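Local atomic coordinates of putative citrate lyase, alfa subunit (Streptococcus mutans, PDB entry 2HJ0), a protein that is a putative citrate lyase alpha subunit of the CitF family, built on two mixed beta-sheets flanked by helices. Residues H71-V83 against I228-I240. Numbering follows the deposited sequence.
Sequences HHFREGDYVMNMV and IVVVDAIGDPEGI
Tyr78 lies flat along the backbone of 234-236, with Gly235 C and Asp236 N under one face of its ring, each 3.5 Å from the ring plane and displaced toward the rim. Gly235 CA adds a CH-pi contact over the ring face, 4.0 Å from the Tyr78 ring centroid. Ala233 O comes in at the edge, near the ring plane, and Tyr78 OH reaches Asp236 OD2 in a weak hydrogen bond of 3.2 Å. With CG anti to the carbonyl carbon of Tyr78 (chi1 -74°), the ring extends from Ala233 toward Asp236. Next to it, Asp236 N donates to Gly76 O (2.8 Å, 152° at the hydrogen). This bond flanks a single beta bridge between Asp77 and Gly235. The contact joins the loops that follow parallel strands 66-69 and 227-230, at their C-terminal ends, in a Rossmann-like sheet. Ile234 turns from the bridge to cross Phe73, its CD1 3.4 Å from Phe73 CZ, while Val79 CG2 lies alongside Ile234 CB. Farther along, the bent end of selenomethionine Met82 brings CE to Ala233 O (3.4 Å). Tyr78 is the N-cap residue of helix 79-89; just before it in sequence, Asp77 OD2 accepts from Met80 N through its syn lone pair, an Asx motif, and is also hydrogen-bonded to His106 NE2. Ile234 N is hydrogen-bonded to Asp208 OD1.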
ATOM      1  N   HIS A  71      -7.361  -2.363  17.435  1.00  5.27           N
ATOM      2  CA  HIS A  71      -7.009  -2.456  18.852  1.00  6.87           C
ATOM      3  C   HIS A  71      -5.525  -2.249  19.179  1.00  7.50           C
ATOM      4  O   HIS A  71      -5.012  -2.800  20.171  1.00  6.92           O
ATOM      5  CB  HIS A  71      -7.455  -3.812  19.417  1.00  6.05           C
ATOM      6  CG  HIS A  71      -6.712  -4.979  18.852  1.00  4.79           C
ATOM      7  ND1 HIS A  71      -6.850  -5.387  17.544  1.00  4.55           N
ATOM      8  CD2 HIS A  71      -5.790  -5.802  19.405  1.00  5.53           C
ATOM      9  CE1 HIS A  71      -6.045  -6.408  17.313  1.00  4.92           C
ATOM     10  NE2 HIS A  71      -5.387  -6.679  18.426  1.00  5.30           N
ATOM     11  N   HIS A  72      -4.830  -1.445  18.381  1.00  7.49           N
ATOM     12  CA  HIS A  72      -3.408  -1.238  18.646  1.00  9.38           C
ATOM     13  C   HIS A  72      -3.119  -0.496  19.943  1.00  8.83           C
ATOM     14  O   HIS A  72      -2.014  -0.577  20.472  1.00 10.15           O
ATOM     15  CB  HIS A  72      -2.739  -0.533  17.466  1.00  8.42           C
ATOM     16  CG  HIS A  72      -2.397  -1.450  16.338  1.00  8.14           C
ATOM     17  ND1 HIS A  72      -2.980  -1.352  15.094  1.00  9.94           N
ATOM     18  CD2 HIS A  72      -1.514  -2.473  16.260  1.00  8.75           C
ATOM     19  CE1 HIS A  72      -2.470  -2.273  14.295  1.00  9.92           C
ATOM     20  NE2 HIS A  72      -1.575  -2.965  14.977  1.00  9.63           N
ATOM     21  N   PHE A  73      -4.112   0.212  20.464  1.00  9.79           N
ATOM     22  CA  PHE A  73      -3.940   0.945  21.722  1.00 11.21           C
ATOM     23  C   PHE A  73      -4.330   0.067  22.917  1.00 11.83           C
ATOM     24  O   PHE A  73      -4.197   0.465  24.084  1.00  9.45           O
ATOM     25  CB  PHE A  73      -4.788   2.216  21.730  1.00  9.39           C
ATOM     26  CG  PHE A  73      -4.272   3.274  20.820  1.00  9.61           C
ATOM     27  CD1 PHE A  73      -5.058   3.771  19.792  1.00  8.59           C
ATOM     28  CD2 PHE A  73      -2.984   3.767  20.984  1.00 11.23           C
ATOM     29  CE1 PHE A  73      -4.570   4.744  18.941  1.00  8.42           C
ATOM     30  CE2 PHE A  73      -2.477   4.743  20.141  1.00 10.68           C
ATOM     31  CZ  PHE A  73      -3.268   5.235  19.117  1.00 10.70           C
ATOM     32  N   ARG A  74      -4.819  -1.127  22.603  1.00 11.97           N
ATOM     33  CA  ARG A  74      -5.235  -2.082  23.606  1.00 12.50           C
ATOM     34  C   ARG A  74      -6.085  -1.481  24.710  1.00 13.09           C
ATOM     35  O   ARG A  74      -7.034  -0.761  24.422  1.00 14.06           O
ATOM     36  CB  ARG A  74      -4.011  -2.768  24.176  1.00 12.38           C
ATOM     37  CG  ARG A  74      -3.278  -3.507  23.102  1.00 15.21           C
ATOM     38  CD  ARG A  74      -2.446  -4.602  23.683  1.00 16.69           C
ATOM     39  NE  ARG A  74      -1.075  -4.161  23.836  1.00 19.41           N
ATOM     40  CZ  ARG A  74      -0.139  -4.866  24.445  1.00 20.76           C
ATOM     41  NH1 ARG A  74       1.100  -4.378  24.539  1.00 20.81           N
ATOM     42  NH2 ARG A  74      -0.456  -6.050  24.960  1.00 20.00           N
ATOM     43  N   GLU A  75      -5.751  -1.771  25.968  1.00 13.52           N
ATOM     44  CA  GLU A  75      -6.527  -1.270  27.108  1.00 13.93           C
ATOM     45  C   GLU A  75      -6.490   0.234  27.264  1.00 14.94           C
ATOM     46  O   GLU A  75      -7.174   0.791  28.122  1.00 15.53           O
ATOM     47  CB  GLU A  75      -6.054  -1.910  28.409  1.00 13.47           C
ATOM     48  CG  GLU A  75      -6.248  -3.422  28.487  1.00 16.91           C
ATOM     49  CD  GLU A  75      -7.720  -3.858  28.441  1.00 17.54           C
ATOM     50  OE1 GLU A  75      -8.614  -3.043  28.768  1.00 14.40           O
ATOM     51  OE2 GLU A  75      -7.962  -5.033  28.091  1.00 19.01           O
ATOM     52  N   GLY A  76      -5.685   0.891  26.441  1.00 16.12           N
ATOM     53  CA  GLY A  76      -5.599   2.330  26.520  1.00 16.18           C
ATOM     54  C   GLY A  76      -6.450   2.997  25.460  1.00 17.83           C
ATOM     55  O   GLY A  76      -6.448   4.224  25.363  1.00 19.03           O
ATOM     56  N   ASP A  77      -7.196   2.215  24.679  1.00 17.45           N
ATOM     57  CA  ASP A  77      -8.018   2.801  23.613  1.00 18.13           C
ATOM     58  C   ASP A  77      -9.131   3.739  24.063  1.00 19.03           C
ATOM     59  O   ASP A  77      -9.808   3.490  25.058  1.00 19.40           O
ATOM     60  CB  ASP A  77      -8.660   1.732  22.727  1.00 17.33           C
ATOM     61  CG  ASP A  77      -9.568   2.342  21.680  1.00 17.47           C
ATOM     62  OD1 ASP A  77      -9.042   2.966  20.740  1.00 18.45           O
ATOM     63  OD2 ASP A  77     -10.809   2.238  21.810  1.00 19.21           O
ATOM     64  N   TYR A  78      -9.326   4.811  23.301  1.00 19.12           N
ATOM     65  CA  TYR A  78     -10.371   5.782  23.586  1.00 18.73           C
ATOM     66  C   TYR A  78     -11.306   5.946  22.392  1.00 18.41           C
ATOM     67  O   TYR A  78     -12.456   6.328  22.558  1.00 17.48           O
ATOM     68  CB  TYR A  78      -9.765   7.141  23.908  1.00 19.83           C
ATOM     69  CG  TYR A  78      -9.118   7.270  25.266  1.00 22.88           C
ATOM     70  CD1 TYR A  78      -8.390   8.411  25.588  1.00 23.34           C
ATOM     71  CD2 TYR A  78      -9.229   6.269  26.231  1.00 25.20           C
ATOM     72  CE1 TYR A  78      -7.782   8.563  26.826  1.00 24.31           C
ATOM     73  CE2 TYR A  78      -8.619   6.414  27.488  1.00 26.79           C
ATOM     74  CZ  TYR A  78      -7.892   7.573  27.771  1.00 25.43           C
ATOM     75  OH  TYR A  78      -7.250   7.744  28.980  1.00 24.32           O
ATOM     76  N   VAL A  79     -10.797   5.661  21.193  1.00 18.74           N
ATOM     77  CA  VAL A  79     -11.555   5.797  19.954  1.00 18.67           C
ATOM     78  C   VAL A  79     -12.843   4.994  19.903  1.00 19.15           C
ATOM     79  O   VAL A  79     -13.878   5.544  19.569  1.00 19.53           O
ATOM     80  CB  VAL A  79     -10.684   5.422  18.742  1.00 19.55           C
ATOM     81  CG1 VAL A  79     -11.457   5.606  17.451  1.00 17.81           C
ATOM     82  CG2 VAL A  79      -9.429   6.267  18.738  1.00 19.40           C
HETATM   83  N   MSE A  80     -12.789   3.706  20.231  1.00 21.18           N
HETATM   84  CA  MSE A  80     -13.982   2.854  20.213  1.00 23.41           C
HETATM   85  C   MSE A  80     -15.128   3.452  21.028  1.00 22.97           C
HETATM   86  O   MSE A  80     -16.173   3.780  20.475  1.00 22.03           O
HETATM   87  CB  MSE A  80     -13.656   1.459  20.765  1.00 27.06           C
HETATM   88  CG  MSE A  80     -13.623   0.313  19.733  1.00 31.29           C
HETATM   89 SE   MSE A  80     -15.242  -0.821  19.579  1.00 35.82          SE
HETATM   90  CE  MSE A  80     -14.800  -2.234  20.859  1.00 33.59           C
ATOM     91  N   ASN A  81     -14.923   3.592  22.338  1.00 22.81           N
ATOM     92  CA  ASN A  81     -15.950   4.125  23.233  1.00 24.11           C
ATOM     93  C   ASN A  81     -16.388   5.507  22.816  1.00 25.49           C
ATOM     94  O   ASN A  81     -17.533   5.906  23.025  1.00 25.74           O
ATOM     95  CB  ASN A  81     -15.452   4.198  24.681  1.00 22.83           C
ATOM     96  CG  ASN A  81     -15.021   2.854  25.222  1.00 22.24           C
ATOM     97  OD1 ASN A  81     -15.565   1.811  24.857  1.00 22.32           O
ATOM     98  ND2 ASN A  81     -14.051   2.873  26.117  1.00 21.50           N
HETATM   99  N   MSE A  82     -15.461   6.241  22.232  1.00 27.58           N
HETATM  100  CA  MSE A  82     -15.729   7.592  21.781  1.00 29.71           C
HETATM  101  C   MSE A  82     -16.764   7.607  20.647  1.00 29.16           C
HETATM  102  O   MSE A  82     -17.848   8.170  20.797  1.00 28.98           O
HETATM  103  CB  MSE A  82     -14.422   8.213  21.308  1.00 34.25           C
HETATM  104  CG  MSE A  82     -14.369   9.719  21.357  1.00 40.54           C
HETATM  105 SE   MSE A  82     -12.606  10.278  20.841  1.00 51.56          SE
HETATM  106  CE  MSE A  82     -11.635   9.742  22.408  1.00 46.53           C
ATOM    107  N   VAL A  83     -16.425   6.983  19.520  1.00 27.30           N
ATOM    108  CA  VAL A  83     -17.320   6.945  18.372  1.00 25.46           C
ATOM    109  C   VAL A  83     -18.680   6.350  18.721  1.00 25.67           C
ATOM    110  O   VAL A  83     -19.713   7.004  18.562  1.00 25.48           O
ATOM    111  CB  VAL A  83     -16.702   6.136  17.214  1.00 24.50           C
ATOM    112  CG1 VAL A  83     -17.666   6.058  16.042  1.00 23.09           C
ATOM    113  CG2 VAL A  83     -15.409   6.778  16.782  1.00 23.56           C
ATOM    114  N   ILE A 228     -10.579  13.660   8.783  1.00  8.72           N
ATOM    115  CA  ILE A 228      -9.659  13.653   9.899  1.00  8.76           C
ATOM    116  C   ILE A 228     -10.254  14.488  11.013  1.00 10.34           C
ATOM    117  O   ILE A 228     -10.723  15.600  10.784  1.00 10.84           O
ATOM    118  CB  ILE A 228      -8.297  14.248   9.541  1.00  8.08           C
ATOM    119  CG1 ILE A 228      -7.644  13.442   8.421  1.00  8.57           C
ATOM    120  CG2 ILE A 228      -7.408  14.238  10.760  1.00  7.31           C
ATOM    121  CD1 ILE A 228      -8.153  13.770   7.040  1.00  9.03           C
ATOM    122  N   VAL A 229     -10.261  13.937  12.217  1.00 10.35           N
ATOM    123  CA  VAL A 229     -10.791  14.656  13.351  1.00 11.58           C
ATOM    124  C   VAL A 229      -9.750  14.653  14.447  1.00 12.13           C
ATOM    125  O   VAL A 229      -9.157  13.620  14.758  1.00 14.75           O
ATOM    126  CB  VAL A 229     -12.086  14.011  13.869  1.00 12.14           C
ATOM    127  CG1 VAL A 229     -11.866  12.535  14.075  1.00 14.93           C
ATOM    128  CG2 VAL A 229     -12.511  14.665  15.174  1.00 11.58           C
ATOM    129  N   VAL A 230      -9.523  15.819  15.030  1.00 12.49           N
ATOM    130  CA  VAL A 230      -8.554  15.954  16.097  1.00 13.23           C
ATOM    131  C   VAL A 230      -9.243  15.970  17.454  1.00 13.56           C
ATOM    132  O   VAL A 230     -10.253  16.633  17.618  1.00 12.93           O
ATOM    133  CB  VAL A 230      -7.772  17.259  15.936  1.00 12.64           C
ATOM    134  CG1 VAL A 230      -6.899  17.479  17.152  1.00 13.19           C
ATOM    135  CG2 VAL A 230      -6.920  17.206  14.673  1.00 11.14           C
ATOM    136  N   VAL A 231      -8.697  15.240  18.420  1.00 16.15           N
ATOM    137  CA  VAL A 231      -9.271  15.213  19.767  1.00 18.15           C
ATOM    138  C   VAL A 231      -8.170  15.400  20.812  1.00 19.85           C
ATOM    139  O   VAL A 231      -6.985  15.306  20.493  1.00 20.44           O
ATOM    140  CB  VAL A 231     -10.003  13.886  20.053  1.00 17.06           C
ATOM    141  CG1 VAL A 231     -11.249  13.797  19.195  1.00 16.56           C
ATOM    142  CG2 VAL A 231      -9.075  12.705  19.782  1.00 15.87           C
ATOM    143  N   ASP A 232      -8.558  15.655  22.058  1.00 21.58           N
ATOM    144  CA  ASP A 232      -7.578  15.860  23.120  1.00 23.05           C
ATOM    145  C   ASP A 232      -6.712  14.625  23.376  1.00 21.98           C
ATOM    146  O   ASP A 232      -5.511  14.754  23.624  1.00 21.99           O
ATOM    147  CB  ASP A 232      -8.277  16.295  24.419  1.00 26.38           C
ATOM    148  CG  ASP A 232      -7.285  16.691  25.516  1.00 32.10           C
ATOM    149  OD1 ASP A 232      -6.482  17.638  25.289  1.00 35.34           O
ATOM    150  OD2 ASP A 232      -7.306  16.056  26.603  1.00 32.68           O
ATOM    151  N   ALA A 233      -7.313  13.437  23.303  1.00 21.31           N
ATOM    152  CA  ALA A 233      -6.583  12.183  23.531  1.00 21.47           C
ATOM    153  C   ALA A 233      -7.271  10.982  22.914  1.00 20.95           C
ATOM    154  O   ALA A 233      -8.460  10.775  23.123  1.00 21.36           O
ATOM    155  CB  ALA A 233      -6.404  11.938  25.022  1.00 20.64           C
ATOM    156  N   ILE A 234      -6.523  10.178  22.172  1.00 21.31           N
ATOM    157  CA  ILE A 234      -7.105   9.002  21.550  1.00 22.44           C
ATOM    158  C   ILE A 234      -6.811   7.779  22.383  1.00 24.19           C
ATOM    159  O   ILE A 234      -7.477   6.754  22.261  1.00 25.27           O
ATOM    160  CB  ILE A 234      -6.550   8.789  20.155  1.00 21.46           C
ATOM    161  CG1 ILE A 234      -5.041   8.586  20.235  1.00 21.54           C
ATOM    162  CG2 ILE A 234      -6.866   9.992  19.294  1.00 22.22           C
ATOM    163  CD1 ILE A 234      -4.387   8.451  18.897  1.00 21.80           C
ATOM    164  N   GLY A 235      -5.810   7.890  23.241  1.00 27.07           N
ATOM    165  CA  GLY A 235      -5.458   6.768  24.089  1.00 31.95           C
ATOM    166  C   GLY A 235      -4.906   7.218  25.423  1.00 35.09           C
ATOM    167  O   GLY A 235      -4.488   8.361  25.576  1.00 34.81           O
ATOM    168  N   ASP A 236      -4.898   6.310  26.389  1.00 39.56           N
ATOM    169  CA  ASP A 236      -4.396   6.613  27.719  1.00 44.54           C
ATOM    170  C   ASP A 236      -2.895   6.882  27.668  1.00 47.40           C
ATOM    171  O   ASP A 236      -2.132   6.080  27.136  1.00 47.27           O
ATOM    172  CB  ASP A 236      -4.682   5.447  28.663  1.00 46.08           C
ATOM    173  CG  ASP A 236      -4.659   5.857  30.121  1.00 48.05           C
ATOM    174  OD1 ASP A 236      -3.622   6.408  30.568  1.00 47.95           O
ATOM    175  OD2 ASP A 236      -5.678   5.623  30.816  1.00 48.48           O
ATOM    176  N   PRO A 237      -2.456   8.018  28.233  1.00 50.73           N
ATOM    177  CA  PRO A 237      -1.048   8.426  28.266  1.00 54.18           C
ATOM    178  C   PRO A 237      -0.052   7.297  28.518  1.00 57.64           C
ATOM    179  O   PRO A 237       0.560   6.779  27.582  1.00 57.99           O
ATOM    180  CB  PRO A 237      -1.026   9.469  29.373  1.00 53.74           C
ATOM    181  CG  PRO A 237      -2.352  10.139  29.203  1.00 52.39           C
ATOM    182  CD  PRO A 237      -3.287   8.963  29.001  1.00 51.42           C
ATOM    183  N   GLU A 238       0.117   6.922  29.782  1.00 61.15           N
ATOM    184  CA  GLU A 238       1.055   5.858  30.126  1.00 64.79           C
ATOM    185  C   GLU A 238       0.594   4.488  29.631  1.00 66.50           C
ATOM    186  O   GLU A 238       1.317   3.499  29.761  1.00 67.14           O
ATOM    187  CB  GLU A 238       1.293   5.820  31.646  1.00 65.73           C
ATOM    188  CG  GLU A 238       0.387   6.730  32.459  1.00 66.91           C
ATOM    189  CD  GLU A 238      -1.070   6.334  32.354  1.00 67.78           C
ATOM    190  OE1 GLU A 238      -1.917   7.021  32.961  1.00 69.37           O
ATOM    191  OE2 GLU A 238      -1.370   5.335  31.666  1.00 67.10           O
ATOM    192  N   GLY A 239      -0.605   4.435  29.056  1.00 68.39           N
ATOM    193  CA  GLY A 239      -1.135   3.180  28.551  1.00 70.07           C
ATOM    194  C   GLY A 239      -0.323   2.593  27.409  1.00 71.38           C
ATOM    195  O   GLY A 239      -0.673   1.541  26.867  1.00 71.98           O
ATOM    196  N   ILE A 240       0.762   3.272  27.044  1.00 71.60           N
ATOM    197  CA  ILE A 240       1.633   2.823  25.960  1.00 71.92           C
ATOM    198  C   ILE A 240       2.982   3.546  26.049  1.00 72.22           C
ATOM    199  O   ILE A 240       3.911   3.254  25.290  1.00 72.64           O
ATOM    200  CB  ILE A 240       0.979   3.100  24.567  1.00 71.82           C
ATOM    201  CG1 ILE A 240       1.795   2.446  23.441  1.00 71.51           C
ATOM    202  CG2 ILE A 240       0.867   4.605  24.337  1.00 71.54           C
ATOM    203  CD1 ILE A 240       1.787   0.918  23.449  1.00 70.92           C
TER